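Local atomic coordinates of cell division protein FtsX (Streptococcus pneumoniae serotype 2, PDB entry 6HEE), a protein that forms, as the integral membrane subunit, part of the ABC transporter FtsEX, which takes part in cell division and is required for normal growth and cell morphology. Residues E62-L67 with D81-Y86. Numbering follows the deposited sequence.
With UMQ (undecyl-maltoside), chain C.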
loop_
_atom_site.group_PDB
_atom_site.type_symbol
_atom_site.label_atom_id
_atom_site.label_comp_id
_atom_site.label_asym_id
_atom_site.label_seq_id
_atom_site.Cartn_x
_atom_site.Cartn_y
_atom_site.Cartn_z
ATOM N N GLU A 62 -7.763 -7.485 -6.334
ATOM C CA GLU A 62 -8.384 -8.683 -5.764
ATOM C C GLU A 62 -7.777 -9.024 -4.406
ATOM O O GLU A 62 -8.469 -9.564 -3.539
ATOM C CB GLU A 62 -8.280 -9.874 -6.733
ATOM C CG GLU A 62 -6.844 -10.235 -7.165
ATOM C CD GLU A 62 -6.747 -11.413 -8.174
ATOM O OE1 GLU A 62 -6.865 -12.599 -7.721
ATOM O OE2 GLU A 62 -6.514 -11.139 -9.402
ATOM N N GLN A 63 -6.505 -8.676 -4.188
ATOM C CA GLN A 63 -5.892 -8.869 -2.875
ATOM C C GLN A 63 -6.568 -8.009 -1.809
ATOM O O GLN A 63 -6.815 -8.477 -0.689
ATOM C CB GLN A 63 -4.394 -8.565 -2.937
ATOM C CG GLN A 63 -3.582 -9.656 -3.602
ATOM C CD GLN A 63 -2.114 -9.296 -3.756
ATOM O OE1 GLN A 63 -1.421 -9.053 -2.777
ATOM N NE2 GLN A 63 -1.631 -9.290 -4.986
ATOM N N TYR A 64 -6.870 -6.748 -2.130
ATOM C CA TYR A 64 -7.600 -5.916 -1.182
ATOM C C TYR A 64 -8.946 -6.539 -0.833
ATOM O O TYR A 64 -9.295 -6.676 0.349
ATOM C CB TYR A 64 -7.804 -4.516 -1.743
ATOM C CG TYR A 64 -8.652 -3.661 -0.839
ATOM C CD1 TYR A 64 -8.310 -3.477 0.500
ATOM C CD2 TYR A 64 -9.804 -3.049 -1.311
ATOM C CE1 TYR A 64 -9.087 -2.697 1.341
ATOM C CE2 TYR A 64 -10.587 -2.269 -0.483
ATOM C CZ TYR A 64 -10.228 -2.095 0.845
ATOM O OH TYR A 64 -11.022 -1.316 1.671
ATOM N N GLU A 65 -9.717 -6.918 -1.857
ATOM C CA GLU A 65 -11.013 -7.544 -1.630
ATOM C C GLU A 65 -10.877 -8.741 -0.705
ATOM O O GLU A 65 -11.651 -8.904 0.243
ATOM C CB GLU A 65 -11.640 -7.959 -2.964
ATOM C CG GLU A 65 -12.277 -6.805 -3.717
ATOM C CD GLU A 65 -12.802 -7.214 -5.095
ATOM O OE1 GLU A 65 -13.420 -8.305 -5.199
ATOM O OE2 GLU A 65 -12.578 -6.452 -6.074
ATOM N N LYS A 66 -9.875 -9.583 -0.951
ATOM C CA LYS A 66 -9.675 -10.727 -0.074
ATOM C C LYS A 66 -9.313 -10.274 1.330
ATOM O O LYS A 66 -9.717 -10.910 2.308
ATOM C CB LYS A 66 -8.595 -11.652 -0.636
ATOM C CG LYS A 66 -8.815 -13.117 -0.311
ATOM C CD LYS A 66 -9.920 -13.705 -1.193
ATOM C CE LYS A 66 -10.316 -15.112 -0.757
ATOM N NZ LYS A 66 -9.245 -16.081 -1.097
ATOM N N LEU A 67 -8.568 -9.171 1.449
ATOM C CA LEU A 67 -8.172 -8.700 2.770
ATOM C C LEU A 67 -9.380 -8.276 3.597
ATOM O O LEU A 67 -9.434 -8.546 4.801
ATOM C CB LEU A 67 -7.175 -7.553 2.643
ATOM C CG LEU A 67 -6.763 -6.809 3.908
ATOM C CD1 LEU A 67 -6.154 -7.762 4.938
ATOM C CD2 LEU A 67 -5.781 -5.702 3.551
ATOM N N ASP A 81 -8.184 6.294 -2.241
ATOM C CA ASP A 81 -6.766 6.517 -2.451
ATOM C C ASP A 81 -6.160 5.340 -3.200
ATOM O O ASP A 81 -6.808 4.323 -3.436
ATOM C CB ASP A 81 -6.075 6.765 -1.118
ATOM C CG ASP A 81 -6.653 7.977 -0.392
ATOM O OD1 ASP A 81 -6.568 9.100 -0.945
ATOM O OD2 ASP A 81 -7.233 7.799 0.709
ATOM N N ALA A 82 -4.919 5.516 -3.630
ATOM C CA ALA A 82 -4.259 4.508 -4.444
ATOM C C ALA A 82 -4.006 3.246 -3.622
ATOM O O ALA A 82 -3.685 3.312 -2.434
ATOM C CB ALA A 82 -2.937 5.063 -4.994
ATOM N N ASN A 83 -4.165 2.091 -4.258
ATOM C CA ASN A 83 -3.980 0.814 -3.584
ATOM C C ASN A 83 -2.490 0.567 -3.373
ATOM O O ASN A 83 -1.753 0.423 -4.350
ATOM C CB ASN A 83 -4.611 -0.313 -4.403
ATOM C CG ASN A 83 -4.594 -1.657 -3.682
ATOM O OD1 ASN A 83 -3.663 -1.958 -2.941
ATOM N ND2 ASN A 83 -5.622 -2.465 -3.898
ATOM N N PRO A 84 -2.012 0.499 -2.135
ATOM C CA PRO A 84 -0.575 0.300 -1.910
ATOM C C PRO A 84 -0.131 -1.161 -1.947
ATOM O O PRO A 84 1.080 -1.415 -1.879
ATOM C CB PRO A 84 -0.370 0.888 -0.506
ATOM C CG PRO A 84 -1.677 0.553 0.191
ATOM C CD PRO A 84 -2.773 0.564 -0.874
ATOM N N LEU A 85 -1.047 -2.125 -2.016
ATOM C CA LEU A 85 -0.600 -3.496 -2.194
ATOM C C LEU A 85 0.117 -3.752 -3.515
ATOM O O LEU A 85 0.122 -2.922 -4.432
ATOM C CB LEU A 85 -1.764 -4.478 -2.051
ATOM C CG LEU A 85 -2.570 -4.316 -0.756
ATOM C CD1 LEU A 85 -3.805 -5.207 -0.708
ATOM C CD2 LEU A 85 -1.637 -4.577 0.421
ATOM N N TYR A 86 0.730 -4.899 -3.625
ATOM C CA TYR A 86 1.457 -5.128 -4.876
ATOM C C TYR A 86 0.775 -6.164 -5.736
ATOM O O TYR A 86 0.166 -7.041 -5.238
ATOM C CB TYR A 86 2.805 -5.744 -4.567
ATOM C CG TYR A 86 3.817 -4.788 -4.032
ATOM C CD1 TYR A 86 4.818 -4.301 -4.821
ATOM C CD2 TYR A 86 3.776 -4.374 -2.731
ATOM C CE1 TYR A 86 5.748 -3.418 -4.335
ATOM C CE2 TYR A 86 4.697 -3.491 -2.222
ATOM C CZ TYR A 86 5.690 -3.012 -3.029
ATOM O OH TYR A 86 6.598 -2.137 -2.544
HETATM C C2 UMQ C . -12.249 0.215 -6.834
HETATM C C4 UMQ C . -14.053 -1.362 -7.430
HETATM C C5 UMQ C . -14.998 -0.631 -6.413
HETATM C C6 UMQ C . -16.067 -1.530 -6.032
HETATM O O2 UMQ C . -12.493 1.682 -7.043
HETATM O O4 UMQ C . -14.845 -1.706 -8.556
HETATM C C1 UMQ C . -12.692 -0.268 -5.471
HETATM C C3 UMQ C . -12.863 -0.564 -7.881
HETATM O O1 UMQ C . -11.998 0.398 -4.451
HETATM O O3 UMQ C . -11.823 -1.524 -8.392
HETATM O O5 UMQ C . -14.162 -0.187 -5.224
HETATM O O6 UMQ C . -16.380 -1.433 -4.645
HETATM C "C1'" UMQ C . -8.810 0.994 -2.558
HETATM C "C2'" UMQ C . -9.041 2.092 -3.602
HETATM C "C3'" UMQ C . -10.218 1.836 -4.482
HETATM C "C4'" UMQ C . -10.560 0.427 -4.755
HETATM C "C5'" UMQ C . -9.837 -0.700 -3.974
HETATM C "C6'" UMQ C . -9.427 -1.809 -4.897
HETATM O "O1'" UMQ C . -7.643 1.231 -1.882
HETATM O "O3'" UMQ C . -10.058 2.486 -5.785
HETATM O "O5'" UMQ C . -8.616 -0.284 -3.250
HETATM O "O6'" UMQ C . -8.092 -1.543 -5.370
HETATM O "O2'" UMQ C . -9.219 3.379 -2.952
HETATM C CA UMQ C . -7.607 0.804 -0.540
HETATM C CB UMQ C . -6.540 -0.326 -0.342
HETATM C CC UMQ C . -6.094 -0.309 1.148
HETATM C CD UMQ C . -5.406 -1.713 1.489
HETATM C CF UMQ C . -5.204 -1.839 3.065
HETATM C CG UMQ C . -4.072 -0.862 3.492
HETATM C CH UMQ C . -2.681 -1.546 3.421
HETATM C CI UMQ C . -1.851 -1.138 4.686
HETATM C CJ UMQ C . -0.348 -1.461 4.523
HETATM C CK UMQ C . 0.440 -0.900 5.746
HETATM C CL UMQ C . 1.666 -0.156 5.284
#
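The nearest CA atoms across the contact between helical segment 62-67 and the irregular segment 81-86 are those of Tyr64 and Leu85, 7.5 Å apart. With CG anti to its own carbonyl carbon (chi1 -53°), Leu85 lays CD1 against the helix backbone, 3.7 Å from Tyr64 N. The same methyl group also touches CB of Gln63 and of Tyr64. Gln63, extended beyond CG, reaches the Tyr86 end of the loop, and its NE2 gives a weak, bent hydrogen bond to Tyr86 O (2.9 Å, 124°). That amide has a second weak acceptor in Ser58 O. The contact lies in the FtsX extracellular domain, where helix 60-71 packs against the loop leading into strand 88-93. Asn83 shapes this loop through an Asx turn: its OD1 accepts from Leu85 N at 2.8 Å, in the carbonyl plane. Asn83 ND2 lies 3.7 Å from Tyr64 CB and donates a nearly straight bond (167°) to O6' of the undecyl-maltoside. The detergent lies between helix and loop. Alkyl-chain atom CB of the undecyl-maltoside sits 3.7 Å above one face of the Tyr64 ring, offset toward the rim. Tyr64 OH is held by Glu79 and Trp75 N. On the loop side, O2' of the sugar gives a hydrogen bond to Asp81 O, 2.6 Å, and the alkyl chain passes between Pro84 and Leu67 CD2.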